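Local coordinates for protein cytolethal distending toxin subunit B (Escherichia coli, PDB 2F1N) that nicks DNA as the endonuclease subunit of a tripartite bacterial toxin and very probably damages the DNA of intoxicated cells, arresting them at G2/M, at residues S61-T66 / L80-S85; Y96-D101 / P132-R137. One frame throughout, in Å; residues are numbered along the deposited sequence.

Contact 1 (S61-T66 / L80-S85); sequences STAVDT and LIWNLS
The short strand 64-65 edges the larger sheet of the DNase I-like fold, and here it pairs antiparallel with strand 78-83. Val64 and Ile81 form a hydrogen-bonded pair: Val64 N gives its hydrogen to Ile81 O at 2.9 Å, nearly straight at 166°, and Ile81 N returns one to Val64 O at 2.9 Å. Both are beta-branched, which suits an extended strand, and their side chains share one face of the sheet. The next pair, Asp65 with Leu80, is non-hydrogen-bonded, and Leu80 CD2 packs on Asp65 CA at 3.7 Å. Past the other end of the pairing, a water bridges the chains, donating to Thr62 O and accepting from Asn83 N. Ala63 is small enough to let the chains stay close, its CB meeting Trp82 CB at 3.9 Å. Thr62 OG1 lies at the indole edge, 3.6 Å from Trp82 NE1. Thr66 divides its branches: CG2, anti to the carbonyl carbon (OG1 chi1 57°), touches Ile81 CG1 at 3.5 Å, while OG1 is hydrogen-bonded to Glu79 OE1 and Arg68 N. The Asp65 carboxylate turns to Arg78 in a salt bridge and to Gly67 N. Leu84 CD2 sits over one indole face. On its inner side strand 78-83 pairs with strand 92-98, while Trp82 reaches Val38 and Ile42 of helix 31-42.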
loop_
_atom_site.group_PDB
_atom_site.type_symbol
_atom_site.label_atom_id
_atom_site.label_comp_id
_atom_site.label_asym_id
_atom_site.label_seq_id
_atom_site.Cartn_x
_atom_site.Cartn_y
_atom_site.Cartn_z
ATOM N N SER A 61 -17.920 -8.589 2.304
ATOM C CA SER A 61 -19.331 -8.291 2.511
ATOM C C SER A 61 -19.710 -8.012 3.950
ATOM O O SER A 61 -20.706 -7.335 4.188
ATOM C CB SER A 61 -20.230 -9.425 1.939
ATOM O OG SER A 61 -19.933 -10.624 2.633
ATOM N N THR A 62 -18.929 -8.498 4.905
ATOM C CA THR A 62 -19.269 -8.198 6.309
ATOM C C THR A 62 -18.572 -6.963 6.882
ATOM O O THR A 62 -18.821 -6.626 8.023
ATOM C CB THR A 62 -18.959 -9.368 7.212
ATOM O OG1 THR A 62 -17.560 -9.685 7.116
ATOM C CG2 THR A 62 -19.685 -10.626 6.676
ATOM N N ALA A 63 -17.707 -6.306 6.120
ATOM C CA ALA A 63 -17.071 -5.078 6.611
ATOM C C ALA A 63 -18.025 -3.909 6.464
ATOM O O ALA A 63 -18.745 -3.798 5.441
ATOM C CB ALA A 63 -15.751 -4.803 5.854
ATOM N N VAL A 64 -18.102 -3.063 7.493
ATOM C CA VAL A 64 -19.185 -2.059 7.569
ATOM C C VAL A 64 -18.628 -0.645 7.637
ATOM O O VAL A 64 -17.804 -0.362 8.496
ATOM C CB VAL A 64 -20.059 -2.318 8.829
ATOM C CG1 VAL A 64 -21.172 -1.261 8.973
ATOM C CG2 VAL A 64 -20.638 -3.700 8.809
ATOM N N ASP A 65 -19.075 0.250 6.746
ATOM C CA ASP A 65 -18.647 1.665 6.754
ATOM C C ASP A 65 -18.897 2.282 8.124
ATOM O O ASP A 65 -19.996 2.146 8.684
ATOM C CB ASP A 65 -19.519 2.453 5.749
ATOM C CG ASP A 65 -18.916 3.813 5.329
ATOM O OD1 ASP A 65 -18.138 4.513 6.077
ATOM O OD2 ASP A 65 -19.188 4.279 4.195
ATOM N N THR A 66 -17.911 3.000 8.649
ATOM C CA THR A 66 -18.081 3.645 9.942
ATOM C C THR A 66 -18.793 4.979 9.843
ATOM O O THR A 66 -19.215 5.514 10.878
ATOM C CB THR A 66 -16.703 3.939 10.541
ATOM O OG1 THR A 66 -15.981 4.754 9.612
ATOM C CG2 THR A 66 -15.885 2.648 10.687
ATOM N N LEU A 80 -13.961 1.317 6.619
ATOM C CA LEU A 80 -14.811 0.211 7.055
ATOM C C LEU A 80 -14.205 -0.517 8.253
ATOM O O LEU A 80 -12.980 -0.612 8.362
ATOM C CB LEU A 80 -15.053 -0.796 5.891
ATOM C CG LEU A 80 -15.041 -0.228 4.456
ATOM C CD1 LEU A 80 -14.790 -1.364 3.420
ATOM C CD2 LEU A 80 -16.355 0.476 4.149
ATOM N N ILE A 81 -15.050 -1.004 9.168
ATOM C CA ILE A 81 -14.562 -1.875 10.198
ATOM C C ILE A 81 -14.904 -3.302 9.833
ATOM O O ILE A 81 -16.033 -3.608 9.419
ATOM C CB ILE A 81 -15.093 -1.461 11.625
ATOM C CG1 ILE A 81 -14.330 -0.221 12.066
ATOM C CG2 ILE A 81 -14.779 -2.544 12.700
ATOM C CD1 ILE A 81 -14.861 0.492 13.356
ATOM N N TRP A 82 -13.920 -4.179 10.013
ATOM C CA TRP A 82 -14.075 -5.587 9.624
ATOM C C TRP A 82 -13.827 -6.416 10.861
ATOM O O TRP A 82 -12.694 -6.525 11.374
ATOM C CB TRP A 82 -13.104 -5.932 8.474
ATOM C CG TRP A 82 -13.223 -7.318 7.874
ATOM C CD1 TRP A 82 -14.305 -8.185 7.927
ATOM C CD2 TRP A 82 -12.211 -7.977 7.108
ATOM N NE1 TRP A 82 -14.008 -9.337 7.222
ATOM C CE2 TRP A 82 -12.737 -9.227 6.696
ATOM C CE3 TRP A 82 -10.915 -7.615 6.694
ATOM C CZ2 TRP A 82 -11.989 -10.143 5.926
ATOM C CZ3 TRP A 82 -10.170 -8.523 5.880
ATOM C CH2 TRP A 82 -10.734 -9.763 5.511
ATOM N N ASN A 83 -14.923 -7.000 11.373
ATOM C CA ASN A 83 -14.836 -7.793 12.610
ATOM C C ASN A 83 -14.367 -9.182 12.236
ATOM O O ASN A 83 -14.991 -9.821 11.398
ATOM C CB ASN A 83 -16.206 -7.858 13.316
ATOM C CG ASN A 83 -16.120 -8.434 14.745
ATOM O OD1 ASN A 83 -15.240 -9.217 15.059
ATOM N ND2 ASN A 83 -17.057 -8.043 15.600
ATOM N N LEU A 84 -13.263 -9.644 12.818
ATOM C CA LEU A 84 -12.626 -10.883 12.351
ATOM C C LEU A 84 -12.906 -12.061 13.280
ATOM O O LEU A 84 -12.747 -13.219 12.886
ATOM C CB LEU A 84 -11.104 -10.699 12.222
ATOM C CG LEU A 84 -10.606 -9.703 11.167
ATOM C CD1 LEU A 84 -9.106 -9.569 11.200
ATOM C CD2 LEU A 84 -11.053 -10.154 9.747
ATOM N N SER A 85 -13.270 -11.756 14.525
ATOM C CA SER A 85 -13.472 -12.772 15.583
ATOM C C SER A 85 -13.707 -12.044 16.888
ATOM O O SER A 85 -13.413 -10.863 16.986
ATOM C CB SER A 85 -12.239 -13.687 15.745
ATOM O OG SER A 85 -12.435 -14.695 16.751
HETATM O O HOH W 1 -17.673 -6.822 10.479
#

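Contact 2 (Y96-D101 / P132-R137); sequences YFSAVD and PLLGIR
Tyr96 presents one face of its ring to Ile136, whose CG2 methyl lies 4.0 Å from the ring centroid and 23° off the ring normal, a CH-pi contact. The methyl is displaced toward the rim, so Tyr96 CD2 is the ring atom it comes nearest, at 3.7 Å from Ile136 CG2. The two side chains cross at about a right angle. At Ile136, CG1 stands between the backbone N and the carbonyl carbon (chi1 62°), which leaves the CG2 branch to meet the ring. A tyrosine suits this place because its flat ring packs against an aliphatic branch while its hydroxyl reaches polar partners: Tyr96 OH is hydrogen-bonded to Glu79 and to Ala117 N.

Two residues before Ile136, Leu134 reaches across with CD2, which lies 3.4 Å from Tyr96 O and 3.7 Å from Ser98 OG; its CD1 is also near that hydroxyl. Ser98 takes up little room beside the leucine; its buried hydroxyl has a weak hydrogen bond to Pro76 O. Farther along, Val100 CG2 meets Pro132 CD at 4.0 Å, two compact apolar groups closing this end of the interface.

Tyr96 and Ser98 on one strand, and Leu134 and Ile136 on the other, turn toward the opposite segment with the alternation of extended strands, and the pattern carries on into the loop residues Val100 and Pro132. The axes of strands 96-98 and 133-137 pass 8.5 Å apart and run nearly antiparallel, at 167°. Leu111 and Ser113 of strand 109-113 also touch Ile136. Such side-chain packing between two sheets is characteristic of beta sandwiches, and the DNase I-like fold of this nuclease is built on one.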
loop_
_atom_site.group_PDB
_atom_site.type_symbol
_atom_site.label_atom_id
_atom_site.label_comp_id
_atom_site.label_asym_id
_atom_site.label_seq_id
_atom_site.Cartn_x
_atom_site.Cartn_y
_atom_site.Cartn_z
ATOM N N TYR A 96 -9.461 0.853 4.447
ATOM C CA TYR A 96 -9.687 2.152 3.775
ATOM C C TYR A 96 -9.757 1.783 2.320
ATOM O O TYR A 96 -8.792 1.230 1.725
ATOM C CB TYR A 96 -8.503 3.124 4.087
ATOM C CG TYR A 96 -8.522 3.359 5.557
ATOM C CD1 TYR A 96 -9.362 4.351 6.102
ATOM C CD2 TYR A 96 -7.848 2.485 6.435
ATOM C CE1 TYR A 96 -9.469 4.533 7.495
ATOM C CE2 TYR A 96 -7.980 2.632 7.823
ATOM C CZ TYR A 96 -8.783 3.658 8.339
ATOM O OH TYR A 96 -8.942 3.788 9.717
ATOM N N PHE A 97 -10.930 2.016 1.744
ATOM C CA PHE A 97 -11.215 1.451 0.417
ATOM C C PHE A 97 -11.551 2.535 -0.574
ATOM O O PHE A 97 -12.406 3.374 -0.277
ATOM C CB PHE A 97 -12.358 0.420 0.527
ATOM C CG PHE A 97 -12.382 -0.561 -0.623
ATOM C CD1 PHE A 97 -12.938 -0.215 -1.810
ATOM C CD2 PHE A 97 -11.800 -1.842 -0.479
ATOM C CE1 PHE A 97 -12.938 -1.097 -2.896
ATOM C CE2 PHE A 97 -11.801 -2.750 -1.583
ATOM C CZ PHE A 97 -12.360 -2.341 -2.774
ATOM N N SER A 98 -10.945 2.484 -1.766
ATOM C CA SER A 98 -11.292 3.453 -2.815
ATOM C C SER A 98 -11.786 2.715 -4.036
ATOM O O SER A 98 -10.999 2.036 -4.676
ATOM C CB SER A 98 -10.102 4.294 -3.257
ATOM O OG SER A 98 -9.658 5.052 -2.165
ATOM N N ALA A 99 -13.074 2.838 -4.321
ATOM C CA ALA A 99 -13.621 2.412 -5.595
ATOM C C ALA A 99 -13.121 3.432 -6.641
ATOM O O ALA A 99 -13.516 4.607 -6.648
ATOM C CB ALA A 99 -15.127 2.392 -5.514
ATOM N N VAL A 100 -12.210 3.001 -7.481
ATOM C CA VAL A 100 -11.612 3.872 -8.475
ATOM C C VAL A 100 -12.618 3.952 -9.607
ATOM O O VAL A 100 -13.025 5.041 -10.003
ATOM C CB VAL A 100 -10.250 3.318 -8.936
ATOM C CG1 VAL A 100 -9.754 4.025 -10.199
ATOM C CG2 VAL A 100 -9.223 3.466 -7.778
ATOM N N ASP A 101 -13.033 2.789 -10.094
ATOM C CA ASP A 101 -14.152 2.743 -11.021
ATOM C C ASP A 101 -15.406 2.379 -10.252
ATOM O O ASP A 101 -15.452 1.385 -9.511
ATOM C CB ASP A 101 -13.914 1.755 -12.168
ATOM C CG ASP A 101 -12.508 1.847 -12.743
ATOM O OD1 ASP A 101 -12.077 2.933 -13.205
ATOM O OD2 ASP A 101 -11.759 0.854 -12.784
ATOM N N PRO A 132 -5.231 7.107 -8.218
ATOM C CA PRO A 132 -4.853 8.017 -7.123
ATOM C C PRO A 132 -3.886 7.336 -6.186
ATOM O O PRO A 132 -3.569 6.154 -6.352
ATOM C CB PRO A 132 -6.200 8.279 -6.403
ATOM C CG PRO A 132 -6.964 6.988 -6.585
ATOM C CD PRO A 132 -6.564 6.502 -7.993
ATOM N N LEU A 133 -3.392 8.096 -5.198
ATOM C CA LEU A 133 -2.653 7.549 -4.053
ATOM C C LEU A 133 -3.532 7.558 -2.816
ATOM O O LEU A 133 -4.076 8.568 -2.506
ATOM C CB LEU A 133 -1.412 8.422 -3.787
ATOM C CG LEU A 133 -0.336 8.104 -4.832
ATOM C CD1 LEU A 133 0.731 9.205 -4.874
ATOM C CD2 LEU A 133 0.305 6.734 -4.584
ATOM N N LEU A 134 -3.662 6.430 -2.131
ATOM C CA LEU A 134 -4.475 6.390 -0.918
ATOM C C LEU A 134 -3.498 6.100 0.195
ATOM O O LEU A 134 -2.719 5.172 0.072
ATOM C CB LEU A 134 -5.520 5.285 -1.042
ATOM C CG LEU A 134 -6.234 4.771 0.229
ATOM C CD1 LEU A 134 -7.117 5.899 0.770
ATOM C CD2 LEU A 134 -7.060 3.492 -0.110
ATOM N N GLY A 135 -3.554 6.883 1.274
ATOM C CA GLY A 135 -2.615 6.668 2.376
ATOM C C GLY A 135 -3.284 6.837 3.739
ATOM O O GLY A 135 -4.327 7.497 3.840
ATOM N N ILE A 136 -2.669 6.247 4.785
ATOM C CA ILE A 136 -3.112 6.516 6.159
ATOM C C ILE A 136 -1.892 6.932 6.996
ATOM O O ILE A 136 -0.777 6.506 6.732
ATOM C CB ILE A 136 -3.798 5.287 6.813
ATOM C CG1 ILE A 136 -2.845 4.103 6.930
ATOM C CG2 ILE A 136 -5.079 4.908 5.941
ATOM C CD1 ILE A 136 -3.454 2.900 7.635
ATOM N N ARG A 137 -2.143 7.722 8.020
ATOM C CA ARG A 137 -1.106 8.067 8.998
ATOM C C ARG A 137 -1.460 7.380 10.308
ATOM O O ARG A 137 -2.628 7.431 10.734
ATOM C CB ARG A 137 -1.059 9.596 9.202
ATOM C CG ARG A 137 0.070 10.006 10.224
ATOM C CD ARG A 137 0.142 11.507 10.459
ATOM N NE ARG A 137 -1.126 12.058 10.966
ATOM C CZ ARG A 137 -1.534 11.985 12.251
ATOM N NH1 ARG A 137 -0.797 11.347 13.164
ATOM N NH2 ARG A 137 -2.710 12.508 12.612
#

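The centres of contact 1 and contact 2 are about 17 Å apart, and contact 1 closes along the chain before contact 2 opens. Strand 78-83 of the first and strand 92-98 of the second are consecutive in sequence and neighbours in the same sheet, where they also touch through Leu80 CD1 and Phe97 CB, 4.2 Å apart. Contact 1 builds that sheet outward within its own plane, at a partly buried margin; contact 2 joins it to strand 133-138 of the other sheet, close to the middle of the molecule. In the DNase I-like sandwich of this nuclease, strand 92-98 thus belongs both to the sheet that contact 1 extends and to the interface that contact 2 closes.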